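Local atomic coordinates of putative alkaline phosphatase (Pseudomonas fluorescens, PDB entry 4F19), a protein that probably serves as the phosphate-binding protein of an ABC transporter for phosphate import and here holds a hydrogen arsenate. Residues V140-S145 and I205-P210; P11-Q16 and T330-V335; N123-I128 and G135-V140. All coordinates share one frame; numbering follows the deposited sequence. Where two conformers were deposited one is given.

Contact 1 (V140-S145 and I205-P210); sequences VYRSES and ITYMSP. With 8AR (hydrogen arsenate), chain B.
V140 is pinned to I205 and T206 through both of its backbone polar atoms. Its N donates to I205 O at 2.9 Å in an almost straight bond (177°), and its O accepts the hydroxyl of T206, with OG1 2.7 Å from that oxygen and above the carbonyl plane. Two residues after I205, the phenol of Y207 comes up to the strand. R142 N donates to Y207 OH at 3.2 Å, T149 OG1 is a further hydrogen-bond partner of that hydroxyl, and Y141 CB rests at the ring edge, 4.0 Å from Y207 CE2.

R142 belongs to this buried, firmly held part and faces the binding site. Its chain, bent at chi2 (-76°) and chi3 (-68°), turns the guanidinium to the hydrogen arsenate: NH2 donates to O3 at 2.8 Å, and NH1 makes a weak bond to O4. E144 takes R142 NE and NH2 side-on, one to each oxygen, which fixes the guanidinium's rotation. The looser side is that of Y141, whose ring leads away to a partly exposed setting. Strand 138-142 lies between strands 204-205 and 186-188; V194 of helix 190-198 packs on R142 and T206, and F152 of helix 147-159 stacks on Y207.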
ATOM      1  N   VAL A 140       9.187  16.047  -2.961  1.00  5.36           N
ATOM      2  CA  VAL A 140       8.698  15.339  -4.133  1.00  5.50           C
ATOM      3  C   VAL A 140       7.465  14.523  -3.673  1.00  5.03           C
ATOM      4  O   VAL A 140       7.497  13.905  -2.615  1.00  5.75           O
ATOM      5  CB  VAL A 140       9.758  14.423  -4.735  1.00  5.78           C
ATOM      6  CG1 VAL A 140       9.255  13.776  -6.026  1.00  6.48           C
ATOM      7  CG2 VAL A 140      11.045  15.231  -5.035  1.00  8.12           C
ATOM      8  N   TYR A 141       6.411  14.539  -4.476  1.00  5.14           N
ATOM      9  CA  TYR A 141       5.179  13.841  -4.129  1.00  4.95           C
ATOM     10  C   TYR A 141       4.590  13.201  -5.351  1.00  4.60           C
ATOM     11  O   TYR A 141       4.977  13.467  -6.466  1.00  5.40           O
ATOM     12  CB  TYR A 141       4.173  14.775  -3.433  1.00  5.59           C
ATOM     13  CG  TYR A 141       3.602  15.799  -4.343  1.00  5.83           C
ATOM     14  CD1 TYR A 141       2.391  15.601  -4.974  1.00  6.23           C
ATOM     15  CD2 TYR A 141       4.297  16.968  -4.664  1.00  6.53           C
ATOM     16  CE1 TYR A 141       1.843  16.502  -5.875  1.00  7.36           C
ATOM     17  CE2 TYR A 141       3.785  17.876  -5.556  1.00  7.81           C
ATOM     18  CZ  TYR A 141       2.563  17.633  -6.173  1.00  8.40           C
ATOM     19  OH  TYR A 141       2.074  18.528  -7.086  1.00 10.57           O
ATOM     20  N   ARG A 142       3.616  12.290  -5.121  1.00  4.59           N
ATOM     21  CA  ARG A 142       2.951  11.588  -6.207  1.00  4.80           C
ATOM     22  C   ARG A 142       1.880  12.401  -6.841  1.00  4.93           C
ATOM     23  O   ARG A 142       0.955  12.876  -6.211  1.00  5.79           O
ATOM     24  CB  ARG A 142       2.391  10.243  -5.677  1.00  4.94           C
ATOM     25  CG  ARG A 142       3.444   9.242  -5.322  1.00  4.98           C
ATOM     26  CD  ARG A 142       4.071   8.580  -6.533  1.00  5.01           C
ATOM     27  NE  ARG A 142       3.147   7.713  -7.225  1.00  5.15           N
ATOM     28  CZ  ARG A 142       2.824   6.480  -6.795  1.00  4.75           C
ATOM     29  NH1 ARG A 142       3.457   5.927  -5.766  1.00  4.90           N
ATOM     30  NH2 ARG A 142       1.840   5.830  -7.426  1.00  5.28           N
ATOM     31  N   SER A 143       1.998  12.513  -8.197  0.70  5.65           N
ATOM     32  CA  SER A 143       1.082  13.264  -9.019  0.70  6.30           C
ATOM     33  C   SER A 143      -0.301  12.666  -9.088  0.70  6.49           C
ATOM     34  O   SER A 143      -1.301  13.390  -9.347  0.70  8.63           O
ATOM     35  CB  SER A 143       1.651  13.367 -10.490  0.70  7.58           C
ATOM     36  OG  SER A 143       1.627  12.233 -11.088  0.70  9.73           O
ATOM     37  N   GLU A 144      -0.404  11.388  -8.968  1.00  6.36           N
ATOM     38  CA  GLU A 144      -1.613  10.613  -9.264  1.00  6.19           C
ATOM     39  C   GLU A 144      -2.210  10.011  -8.008  1.00  5.32           C
ATOM     40  O   GLU A 144      -1.761  10.207  -6.889  1.00  7.21           O
ATOM     41  CB  GLU A 144      -1.333   9.588 -10.367  1.00  6.97           C
ATOM     42  CG  GLU A 144      -0.666   8.276  -9.988  1.00  6.88           C
ATOM     43  CD  GLU A 144       0.792   8.258  -9.582  1.00  6.14           C
ATOM     44  OE1 GLU A 144       1.322   9.220  -8.989  1.00  7.16           O
ATOM     45  OE2 GLU A 144       1.448   7.203  -9.857  1.00  6.38           O
ATOM     46  N   SER A 145      -3.296   9.256  -8.196  1.00  5.59           N
ATOM     47  CA  SER A 145      -4.004   8.616  -7.099  1.00  5.35           C
ATOM     48  C   SER A 145      -3.207   7.420  -6.611  1.00  4.90           C
ATOM     49  O   SER A 145      -3.101   6.374  -7.285  1.00  5.83           O
ATOM     50  CB  SER A 145      -5.399   8.207  -7.565  1.00  5.63           C
ATOM     51  OG  SER A 145      -6.110   7.545  -6.545  1.00  6.62           O
ATOM     52  N   ILE A 205      13.283  15.342  -0.813  1.00  5.43           N
ATOM     53  CA  ILE A 205      12.786  14.369   0.174  1.00  5.04           C
ATOM     54  C   ILE A 205      11.411  13.888  -0.277  1.00  5.06           C
ATOM     55  O   ILE A 205      10.667  14.635  -0.904  1.00  5.48           O
ATOM     56  CB  ILE A 205      12.732  15.013   1.600  1.00  5.24           C
ATOM     57  CG1 ILE A 205      12.436  13.953   2.673  1.00  5.25           C
ATOM     58  CG2 ILE A 205      11.767  16.153   1.665  1.00  6.27           C
ATOM     59  CD1 ILE A 205      12.846  14.439   4.086  1.00  6.85           C
ATOM     60  N   THR A 206      11.059  12.651   0.081  1.00  4.94           N
ATOM     61  CA  THR A 206       9.740  12.114  -0.286  1.00  4.76           C
ATOM     62  C   THR A 206       9.332  11.013   0.712  1.00  4.60           C
ATOM     63  O   THR A 206      10.033  10.733   1.669  1.00  5.53           O
ATOM     64  CB  THR A 206       9.764  11.583  -1.720  1.00  5.36           C
ATOM     65  OG1 THR A 206       8.446  11.403  -2.203  1.00  5.81           O
ATOM     66  CG2 THR A 206      10.559  10.336  -1.883  1.00  5.78           C
ATOM     67  N   TYR A 207       8.196  10.421   0.419  1.00  4.82           N
ATOM     68  CA  TYR A 207       7.646   9.236   1.074  1.00  4.70           C
ATOM     69  C   TYR A 207       7.596   8.103   0.072  1.00  4.85           C
ATOM     70  O   TYR A 207       7.350   8.364  -1.114  1.00  5.56           O
ATOM     71  CB  TYR A 207       6.270   9.556   1.690  1.00  4.96           C
ATOM     72  CG  TYR A 207       5.266  10.053   0.686  1.00  4.57           C
ATOM     73  CD1 TYR A 207       4.388   9.197   0.081  1.00  5.06           C
ATOM     74  CD2 TYR A 207       5.218  11.409   0.321  1.00  5.15           C
ATOM     75  CE1 TYR A 207       3.495   9.632  -0.896  1.00  5.10           C
ATOM     76  CE2 TYR A 207       4.320  11.866  -0.645  1.00  5.15           C
ATOM     77  CZ  TYR A 207       3.474  10.972  -1.256  1.00  4.82           C
ATOM     78  OH  TYR A 207       2.615  11.428  -2.220  1.00  5.58           O
ATOM     79  N   MET A 208       7.799   6.858   0.497  1.00  4.41           N
ATOM     80  CA  MET A 208       8.100   5.831  -0.497  1.00  4.05           C
ATOM     81  C   MET A 208       7.941   4.411   0.060  1.00  4.22           C
ATOM     82  O   MET A 208       8.304   4.106   1.192  1.00  4.63           O
ATOM     83  CB  MET A 208       9.576   6.012  -0.953  1.00  4.38           C
ATOM     84  CG  MET A 208      10.055   5.099  -2.066  1.00  4.75           C
ATOM     85  SD  MET A 208       9.071   5.148  -3.569  1.00  5.12           S
ATOM     86  CE  MET A 208       9.097   6.919  -3.927  1.00  5.84           C
ATOM     87  N   SER A 209       7.520   3.529  -0.848  1.00  4.11           N
ATOM     88  CA  SER A 209       7.596   2.092  -0.620  1.00  4.03           C
ATOM     89  C   SER A 209       8.980   1.705  -0.092  1.00  4.18           C
ATOM     90  O   SER A 209       9.996   2.109  -0.710  1.00  4.87           O
ATOM     91  CB  SER A 209       7.416   1.368  -1.962  1.00  4.57           C
ATOM     92  OG  SER A 209       7.701   0.009  -1.799  1.00  5.17           O
ATOM     93  N   PRO A 210       9.089   0.867   0.932  1.00  4.25           N
ATOM     94  CA  PRO A 210      10.425   0.477   1.396  1.00  4.70           C
ATOM     95  C   PRO A 210      11.162  -0.368   0.403  1.00  5.02           C
ATOM     96  O   PRO A 210      12.401  -0.455   0.471  1.00  6.09           O
ATOM     97  CB  PRO A 210      10.121  -0.262   2.718  1.00  5.22           C
ATOM     98  CG  PRO A 210       8.730  -0.836   2.501  1.00  5.52           C
ATOM     99  CD  PRO A 210       8.000   0.259   1.732  1.00  5.20           C
TER
HETATM  100 AS   8AR B1401       0.898   3.146  -5.272  0.77  3.46          AS
HETATM  101  O1  8AR B1401      -0.734   3.274  -5.383  1.00  3.86           O
HETATM  102  O2  8AR B1401       1.270   1.672  -4.516  1.00  4.20           O
HETATM  103  O3  8AR B1401       1.601   3.101  -6.755  1.00  4.12           O
HETATM  104  O4  8AR B1401       1.532   4.378  -4.353  1.00  4.33           O

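Contact 2 (P11-Q16 and T330-V335); sequences PQALYQ and TANAFV
N332 and F334 are the side chains that segment 330-335 sends against P11, A13 and L14; a Schellman motif ends helix 326-331 here, and F334 follows it. T330 supplies the last turn: its O accepts A333 N at 3.0 Å. N332 comes next, with CG anti to its own carbonyl carbon (chi1 -79°), a turn that lays the flat amide over the backbone of A13 and L14; N332 CG lies 3.7 Å from L14 CA, and N332 CB meets L14 CB at 4.1 Å. Cutting this residue back to alanine takes away the amide and is likely to uncover the A13-L14 backbone and open a gap beside the leucine. A333 adopts positive phi (72°) as the C-prime residue of the Schellman motif, and the second bond of that motif joins F334 N to I329 O. At F334, ring atom CE2 lies 4.1 Å from L14 CB, which sits at the ring edge, and CZ is 3.9 Å from P11 CA, which approaches obliquely. One face of the ring carries N332 O, 3.2 Å above the plane and over its centre.

P11, the N-cap of helix 12-15, has its side chain about 4 Å from the bound hydrogen arsenate. Around the contact, A328 and I329 of helix 326-331 pack on L14, V91 of strand 85-94 touches both L14 and F334, and T294 of strand 291-299 touches P11.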
ATOM      1  N   PRO A  11       4.069  -2.475  -4.138  1.00  4.36           N
ATOM      2  CA  PRO A  11       4.432  -3.891  -4.059  1.00  4.73           C
ATOM      3  C   PRO A  11       4.752  -4.515  -5.433  1.00  4.58           C
ATOM      4  O   PRO A  11       4.823  -5.743  -5.530  1.00  5.21           O
ATOM      5  CB  PRO A  11       3.143  -4.539  -3.522  1.00  6.29           C
ATOM      6  CG  PRO A  11       2.063  -3.761  -4.219  1.00  5.94           C
ATOM      7  CD  PRO A  11       2.608  -2.336  -4.279  1.00  4.75           C
ATOM      8  N   GLN A  12       4.954  -3.713  -6.464  1.00  4.54           N
ATOM      9  CA  GLN A  12       5.042  -4.346  -7.775  0.60  4.75           C
ATOM     10  C   GLN A  12       6.241  -5.260  -7.911  1.00  5.20           C
ATOM     11  O   GLN A  12       6.154  -6.258  -8.605  1.00  5.86           O
ATOM     12  CB  GLN A  12       5.063  -3.300  -8.927  0.60  4.49           C
ATOM     13  CG  GLN A  12       6.403  -2.533  -8.973  0.60  4.82           C
ATOM     14  CD  GLN A  12       6.389  -1.473 -10.010  0.60  5.97           C
ATOM     15  OE1 GLN A  12       5.350  -0.863 -10.349  0.60  5.95           O
ATOM     16  NE2 GLN A  12       7.562  -1.308 -10.680  0.60  9.14           N
ATOM     17  N   ALA A  13       7.395  -4.947  -7.256  1.00  5.40           N
ATOM     18  CA  ALA A  13       8.539  -5.833  -7.380  1.00  5.60           C
ATOM     19  C   ALA A  13       8.309  -7.145  -6.660  1.00  5.83           C
ATOM     20  O   ALA A  13       8.869  -8.181  -7.065  1.00  6.67           O
ATOM     21  CB  ALA A  13       9.803  -5.123  -6.886  1.00  6.64           C
ATOM     22  N   LEU A  14       7.461  -7.184  -5.622  1.00  5.60           N
ATOM     23  CA  LEU A  14       7.061  -8.429  -5.010  1.00  5.32           C
ATOM     24  C   LEU A  14       6.263  -9.278  -6.021  1.00  5.03           C
ATOM     25  O   LEU A  14       6.597 -10.434  -6.261  1.00  5.68           O
ATOM     26  CB  LEU A  14       6.232  -8.179  -3.754  1.00  5.45           C
ATOM     27  CG  LEU A  14       5.521  -9.411  -3.186  1.00  6.09           C
ATOM     28  CD1 LEU A  14       6.517 -10.481  -2.752  1.00  7.14           C
ATOM     29  CD2 LEU A  14       4.632  -8.999  -2.045  1.00  6.79           C
ATOM     30  N   TYR A  15       5.236  -8.694  -6.623  1.00  5.02           N
ATOM     31  CA  TYR A  15       4.403  -9.485  -7.520  1.00  5.13           C
ATOM     32  C   TYR A  15       5.122  -9.876  -8.798  1.00  5.42           C
ATOM     33  O   TYR A  15       4.737 -10.870  -9.433  1.00  6.16           O
ATOM     34  CB  TYR A  15       3.084  -8.777  -7.835  1.00  5.21           C
ATOM     35  CG  TYR A  15       2.263  -8.470  -6.582  1.00  4.74           C
ATOM     36  CD1 TYR A  15       2.092  -9.411  -5.566  1.00  6.19           C
ATOM     37  CD2 TYR A  15       1.665  -7.255  -6.419  1.00  4.82           C
ATOM     38  CE1 TYR A  15       1.390  -9.110  -4.423  1.00  6.47           C
ATOM     39  CE2 TYR A  15       0.932  -6.942  -5.285  1.00  4.93           C
ATOM     40  CZ  TYR A  15       0.828  -7.860  -4.261  1.00  5.15           C
ATOM     41  OH  TYR A  15       0.207  -7.566  -3.073  1.00  6.02           O
ATOM     42  N   GLN A  16       6.184  -9.154  -9.163  0.50  5.54           N
ATOM     43  CA  GLN A  16       7.059  -9.490 -10.256  0.50  6.04           C
ATOM     44  C   GLN A  16       8.192 -10.417  -9.935  0.50  6.93           C
ATOM     45  O   GLN A  16       8.985 -10.792 -10.814  0.50  7.87           O
ATOM     46  CB  GLN A  16       7.551  -8.183 -10.877  0.50  6.55           C
ATOM     47  CG  GLN A  16       6.440  -7.383 -11.492  0.50  6.11           C
ATOM     48  CD  GLN A  16       6.794  -5.886 -11.799  0.50  6.98           C
ATOM     49  OE1 GLN A  16       5.921  -5.173 -12.379  0.50 10.15           O
ATOM     50  NE2 GLN A  16       7.892  -5.432 -11.415  0.50  7.83           N
ATOM     51  N   THR A 330       9.579 -10.994   2.540  0.70  5.63           N
ATOM     52  CA  THR A 330      10.667 -10.374   3.290  0.70  5.66           C
ATOM     53  C   THR A 330      11.740  -9.745   2.413  0.70  5.83           C
ATOM     54  O   THR A 330      12.280  -8.674   2.717  0.70  5.84           O
ATOM     55  CB  THR A 330      11.307 -11.371   4.244  0.70  5.54           C
ATOM     56  OG1 THR A 330      12.093 -12.366   3.589  0.70  5.93           O
ATOM     57  CG2 THR A 330      10.268 -12.059   5.150  0.70  6.75           C
ATOM     58  N   ALA A 331      12.035 -10.458   1.297  1.00  6.00           N
ATOM     59  CA  ALA A 331      13.080  -9.997   0.404  1.00  6.30           C
ATOM     60  C   ALA A 331      12.711  -8.658  -0.243  1.00  6.12           C
ATOM     61  O   ALA A 331      13.610  -7.968  -0.749  1.00  7.71           O
ATOM     62  CB  ALA A 331      13.332 -11.008  -0.686  1.00  7.23           C
ATOM     63  N   ASN A 332      11.451  -8.319  -0.268  1.00  5.45           N
ATOM     64  CA  ASN A 332      10.947  -7.110  -0.826  1.00  5.74           C
ATOM     65  C   ASN A 332      10.570  -6.045   0.198  1.00  5.44           C
ATOM     66  O   ASN A 332       9.884  -5.085  -0.075  1.00  5.71           O
ATOM     67  CB  ASN A 332       9.726  -7.435  -1.733  1.00  6.40           C
ATOM     68  CG  ASN A 332      10.218  -7.947  -3.069  1.00  6.56           C
ATOM     69  OD1 ASN A 332      10.517  -7.150  -3.972  1.00  7.65           O
ATOM     70  ND2 ASN A 332      10.357  -9.259  -3.213  1.00  7.51           N
ATOM     71  N   ALA A 333      11.147  -6.191   1.423  1.00  5.18           N
ATOM     72  CA  ALA A 333      11.046  -5.206   2.479  1.00  5.19           C
ATOM     73  C   ALA A 333       9.670  -5.141   3.122  1.00  4.96           C
ATOM     74  O   ALA A 333       9.308  -4.093   3.692  1.00  5.85           O
ATOM     75  CB  ALA A 333      11.522  -3.800   2.039  1.00  6.14           C
ATOM     76  N   PHE A 334       8.899  -6.223   3.026  1.00  4.56           N
ATOM     77  CA  PHE A 334       7.558  -6.269   3.551  1.00  4.20           C
ATOM     78  C   PHE A 334       7.435  -7.298   4.693  1.00  4.37           C
ATOM     79  O   PHE A 334       8.332  -8.105   4.926  1.00  5.48           O
ATOM     80  CB  PHE A 334       6.554  -6.571   2.423  1.00  4.51           C
ATOM     81  CG  PHE A 334       6.586  -5.555   1.307  1.00  4.37           C
ATOM     82  CD1 PHE A 334       6.474  -4.194   1.545  1.00  4.88           C
ATOM     83  CD2 PHE A 334       6.701  -5.982  -0.003  1.00  5.02           C
ATOM     84  CE1 PHE A 334       6.489  -3.285   0.503  1.00  5.39           C
ATOM     85  CE2 PHE A 334       6.697  -5.081  -1.059  1.00  5.31           C
ATOM     86  CZ  PHE A 334       6.602  -3.734  -0.791  1.00  5.13           C
ATOM     87  N   VAL A 335       6.286  -7.253   5.372  1.00  4.63           N
ATOM     88  CA  VAL A 335       5.995  -8.101   6.506  1.00  4.78           C
ATOM     89  C   VAL A 335       4.959  -9.148   6.140  1.00  4.52           C
ATOM     90  O   VAL A 335       3.829  -8.791   5.771  1.00  4.83           O
ATOM     91  CB  VAL A 335       5.487  -7.279   7.717  1.00  5.14           C
ATOM     92  CG1 VAL A 335       5.239  -8.156   8.894  1.00  5.45           C
ATOM     93  CG2 VAL A 335       6.456  -6.139   8.057  1.00  6.91           C
TER

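Contact 3 (N123-I128 and G135-V140); sequences NTWDGI and GPIVVV
I137 CG1 lies over one face of the W125 indole, 3.6 Å from the centroid of the five-membered ring and 10° off the ring normal, a CH-pi contact in which the two side chains cross at about a right angle. With CG1 anti to its carbonyl carbon (chi1 -60°), the isoleucine carries its longer branch across T124, so that I137 CD1 lies 3.4 Å from T124 O and meets I128 CD1 at 4.0 Å.

Backbone pairing brings these side chains together. T124 and P136 form a single antiparallel bridge of the non-hydrogen-bonded kind, flanked by a bond on each side: I137 N donates to N123 O at 2.9 Å, and W125 N to G135 O at 2.7 Å. G135 O also receives a CA-H...O contact from T124 CA at 3.2 Å. G135 itself has phi 103°, where a side chain would run into P136 CD. In the conformer given, G135 N makes a long bond of 3.3 Å to D126 OD1, which it meets on the syn side.

Farther out, the short 3-10 segment 125-127 carries W125, with G127 N donating to T124 O at 2.9 Å and S131 OG bound to W125 O. The indole NE1 bonds to G203 O, F99 meets the ring at an inclined angle, and V117 of helix 111-119 touches I137 as the chain enters strand 138-142.

The chemistry divides the work: with its main-chain hydrogen bonds the bridge joins the two ends of the loop, and apolar contact of I137 with indole and I128 fills its inner side. Because NE1 is satisfied by a main-chain carbonyl, the tryptophan can be buried without leaving that polar group unpaired.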
ATOM      1  N   ASN A 123      11.406  24.246   5.684  1.00  7.03           N
ATOM      2  CA  ASN A 123      11.783  24.239   4.280  1.00  7.26           C
ATOM      3  C   ASN A 123      13.272  24.385   4.059  1.00  7.04           C
ATOM      4  O   ASN A 123      13.703  24.574   2.934  1.00  7.62           O
ATOM      5  CB  ASN A 123      10.967  25.237   3.503  1.00  9.05           C
ATOM      6  CG  ASN A 123      11.211  26.658   3.958  1.00 10.25           C
ATOM      7  OD1 ASN A 123      12.189  26.955   4.550  1.00 12.67           O
ATOM      8  ND2 ASN A 123      10.317  27.562   3.641  1.00 15.23           N
ATOM      9  N   THR A 124      14.065  24.160   5.132  1.00  7.17           N
ATOM     10  CA  THR A 124      15.526  24.163   5.025  1.00  7.63           C
ATOM     11  C   THR A 124      16.034  22.988   5.851  1.00  7.01           C
ATOM     12  O   THR A 124      15.463  22.621   6.880  1.00  7.90           O
ATOM     13  CB  THR A 124      16.137  25.469   5.533  1.00  9.39           C
ATOM     14  OG1 THR A 124      15.818  25.603   6.937  1.00 11.91           O
ATOM     15  CG2 THR A 124      15.710  26.643   4.729  1.00 12.24           C
ATOM     16  N   TRP A 125      17.146  22.471   5.366  0.70  7.76           N
ATOM     17  CA  TRP A 125      17.780  21.332   6.007  0.70  7.87           C
ATOM     18  C   TRP A 125      18.304  21.667   7.400  0.70  8.01           C
ATOM     19  O   TRP A 125      18.399  20.819   8.274  0.70  8.33           O
ATOM     20  CB  TRP A 125      18.884  20.721   5.155  0.70  8.29           C
ATOM     21  CG  TRP A 125      18.306  20.000   3.947  0.70  7.64           C
ATOM     22  CD1 TRP A 125      18.043  20.481   2.723  0.70  8.78           C
ATOM     23  CD2 TRP A 125      17.820  18.660   3.978  0.70  7.53           C
ATOM     24  NE1 TRP A 125      17.455  19.518   1.962  0.70  9.20           N
ATOM     25  CE2 TRP A 125      17.277  18.411   2.714  0.70  7.12           C
ATOM     26  CE3 TRP A 125      17.801  17.676   4.952  0.70  7.69           C
ATOM     27  CZ2 TRP A 125      16.696  17.176   2.384  0.70  8.56           C
ATOM     28  CZ3 TRP A 125      17.217  16.408   4.639  0.70  8.85           C
ATOM     29  CH2 TRP A 125      16.654  16.217   3.374  0.70  8.25           C
ATOM     30  N   ASP A 126      18.548  23.031   7.740  0.60  6.79           N
ATOM     31  CA  ASP A 126      18.925  23.590   9.049  0.60  7.72           C
ATOM     32  C   ASP A 126      17.849  23.339  10.036  0.60  8.72           C
ATOM     33  O   ASP A 126      18.154  23.270  11.269  0.60  9.37           O
ATOM     34  CB  ASP A 126      19.079  25.177   8.929  0.60  8.79           C
ATOM     35  CG  ASP A 126      19.882  25.595   7.738  0.60  7.77           C
ATOM     36  OD1 ASP A 126      19.490  25.303   6.572  0.60  8.80           O
ATOM     37  OD2 ASP A 126      20.804  26.434   7.982  0.60 12.31           O
ATOM     38  N   GLY A 127      16.623  23.334   9.485  1.00  8.99           N
ATOM     39  CA  GLY A 127      15.465  23.222  10.333  1.00 10.00           C
ATOM     40  C   GLY A 127      15.145  21.842  10.796  1.00  8.70           C
ATOM     41  O   GLY A 127      14.173  21.655  11.549  1.00 11.41           O
ATOM     42  N   ILE A 128      15.933  20.873  10.399  0.80  8.31           N
ATOM     43  CA  ILE A 128      15.911  19.544  10.906  0.80  7.83           C
ATOM     44  C   ILE A 128      17.024  19.425  11.944  0.80  7.59           C
ATOM     45  O   ILE A 128      18.219  19.523  11.585  0.80  8.39           O
ATOM     46  CB  ILE A 128      16.019  18.501   9.809  0.80  7.35           C
ATOM     47  CG1 ILE A 128      14.851  18.537   8.835  0.80  7.58           C
ATOM     48  CG2 ILE A 128      16.094  17.106  10.458  0.80  7.79           C
ATOM     49  CD1 ILE A 128      14.998  17.755   7.593  0.80  8.15           C
ATOM     50  N   GLY A 135      20.611  24.410   3.651  1.00 10.03           N
ATOM     51  CA  GLY A 135      20.082  24.670   2.357  1.00 10.93           C
ATOM     52  C   GLY A 135      18.636  24.252   2.148  1.00  8.81           C
ATOM     53  O   GLY A 135      18.000  23.745   3.100  1.00  8.79           O
ATOM     54  N   PRO A 136      18.057  24.488   1.000  1.00  8.95           N
ATOM     55  CA  PRO A 136      16.604  24.290   0.832  1.00  8.79           C
ATOM     56  C   PRO A 136      16.194  22.804   0.798  1.00  8.02           C
ATOM     57  O   PRO A 136      16.935  21.946   0.284  1.00  8.47           O
ATOM     58  CB  PRO A 136      16.331  24.945  -0.520  1.00 10.79           C
ATOM     59  CG  PRO A 136      17.693  25.004  -1.186  1.00 14.18           C
ATOM     60  CD  PRO A 136      18.670  25.145  -0.171  1.00 11.06           C
ATOM     61  N   ILE A 137      15.011  22.544   1.285  1.00  7.18           N
ATOM     62  CA  ILE A 137      14.335  21.247   1.117  1.00  7.03           C
ATOM     63  C   ILE A 137      13.324  21.412  -0.033  1.00  7.06           C
ATOM     64  O   ILE A 137      12.534  22.374  -0.024  1.00  7.83           O
ATOM     65  CB  ILE A 137      13.566  20.837   2.379  1.00  7.29           C
ATOM     66  CG1 ILE A 137      14.470  20.703   3.581  1.00  7.31           C
ATOM     67  CG2 ILE A 137      12.784  19.563   2.118  1.00  8.26           C
ATOM     68  CD1 ILE A 137      13.754  20.448   4.890  1.00  8.12           C
ATOM     69  N   VAL A 138      13.320  20.461  -0.936  1.00  6.74           N
ATOM     70  CA  VAL A 138      12.308  20.345  -2.011  1.00  6.95           C
ATOM     71  C   VAL A 138      11.556  18.996  -1.769  1.00  6.03           C
ATOM     72  O   VAL A 138      12.183  17.958  -1.742  1.00  6.86           O
ATOM     73  CB  VAL A 138      12.923  20.452  -3.392  1.00  7.73           C
ATOM     74  CG1 VAL A 138      11.975  20.025  -4.488  1.00  8.03           C
ATOM     75  CG2 VAL A 138      13.356  21.905  -3.648  1.00 11.07           C
ATOM     76  N   VAL A 139      10.252  19.092  -1.626  1.00  6.11           N
ATOM     77  CA  VAL A 139       9.409  17.920  -1.425  1.00  5.89           C
ATOM     78  C   VAL A 139       8.996  17.363  -2.786  1.00  5.62           C
ATOM     79  O   VAL A 139       8.499  18.108  -3.633  1.00  6.71           O
ATOM     80  CB  VAL A 139       8.167  18.285  -0.580  1.00  6.52           C
ATOM     81  CG1 VAL A 139       7.153  17.160  -0.570  1.00  7.80           C
ATOM     82  CG2 VAL A 139       8.605  18.650   0.822  1.00  7.96           C
ATOM     83  N   VAL A 140       9.187  16.047  -2.961  1.00  5.36           N
ATOM     84  CA  VAL A 140       8.698  15.339  -4.133  1.00  5.50           C
ATOM     85  C   VAL A 140       7.465  14.523  -3.673  1.00  5.03           C
ATOM     86  O   VAL A 140       7.497  13.905  -2.615  1.00  5.75           O
ATOM     87  CB  VAL A 140       9.758  14.423  -4.735  1.00  5.78           C
ATOM     88  CG1 VAL A 140       9.255  13.776  -6.026  1.00  6.48           C
ATOM     89  CG2 VAL A 140      11.045  15.231  -5.035  1.00  8.12           C
TER
HETATM   90  O   HOH W   1      19.781  26.935   4.790  0.40 17.78           O

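Overall arrangement
From the N terminus, segment 11-16 comes first but waits for its partner until 330-335, so contact 2 spans 313 intervening residues and encloses the other two. Within that span contact 3 closes a tight loop of six residues leading into strand 138-142. Contact 1 opens on the same strand, sharing V140, and closes 59 residues later at 205-210; the two loops follow in series and none cross. I205 binds contacts 1 and 3 together, packing CG2 on I137 CG2 at 3.6 Å. P210 carries contact 1 on to contact 2, its CG 3.9 Å from F334 CE1. Thus the four-stranded sheet is linked to the helices beside strand 85-94 of the five-stranded sheet.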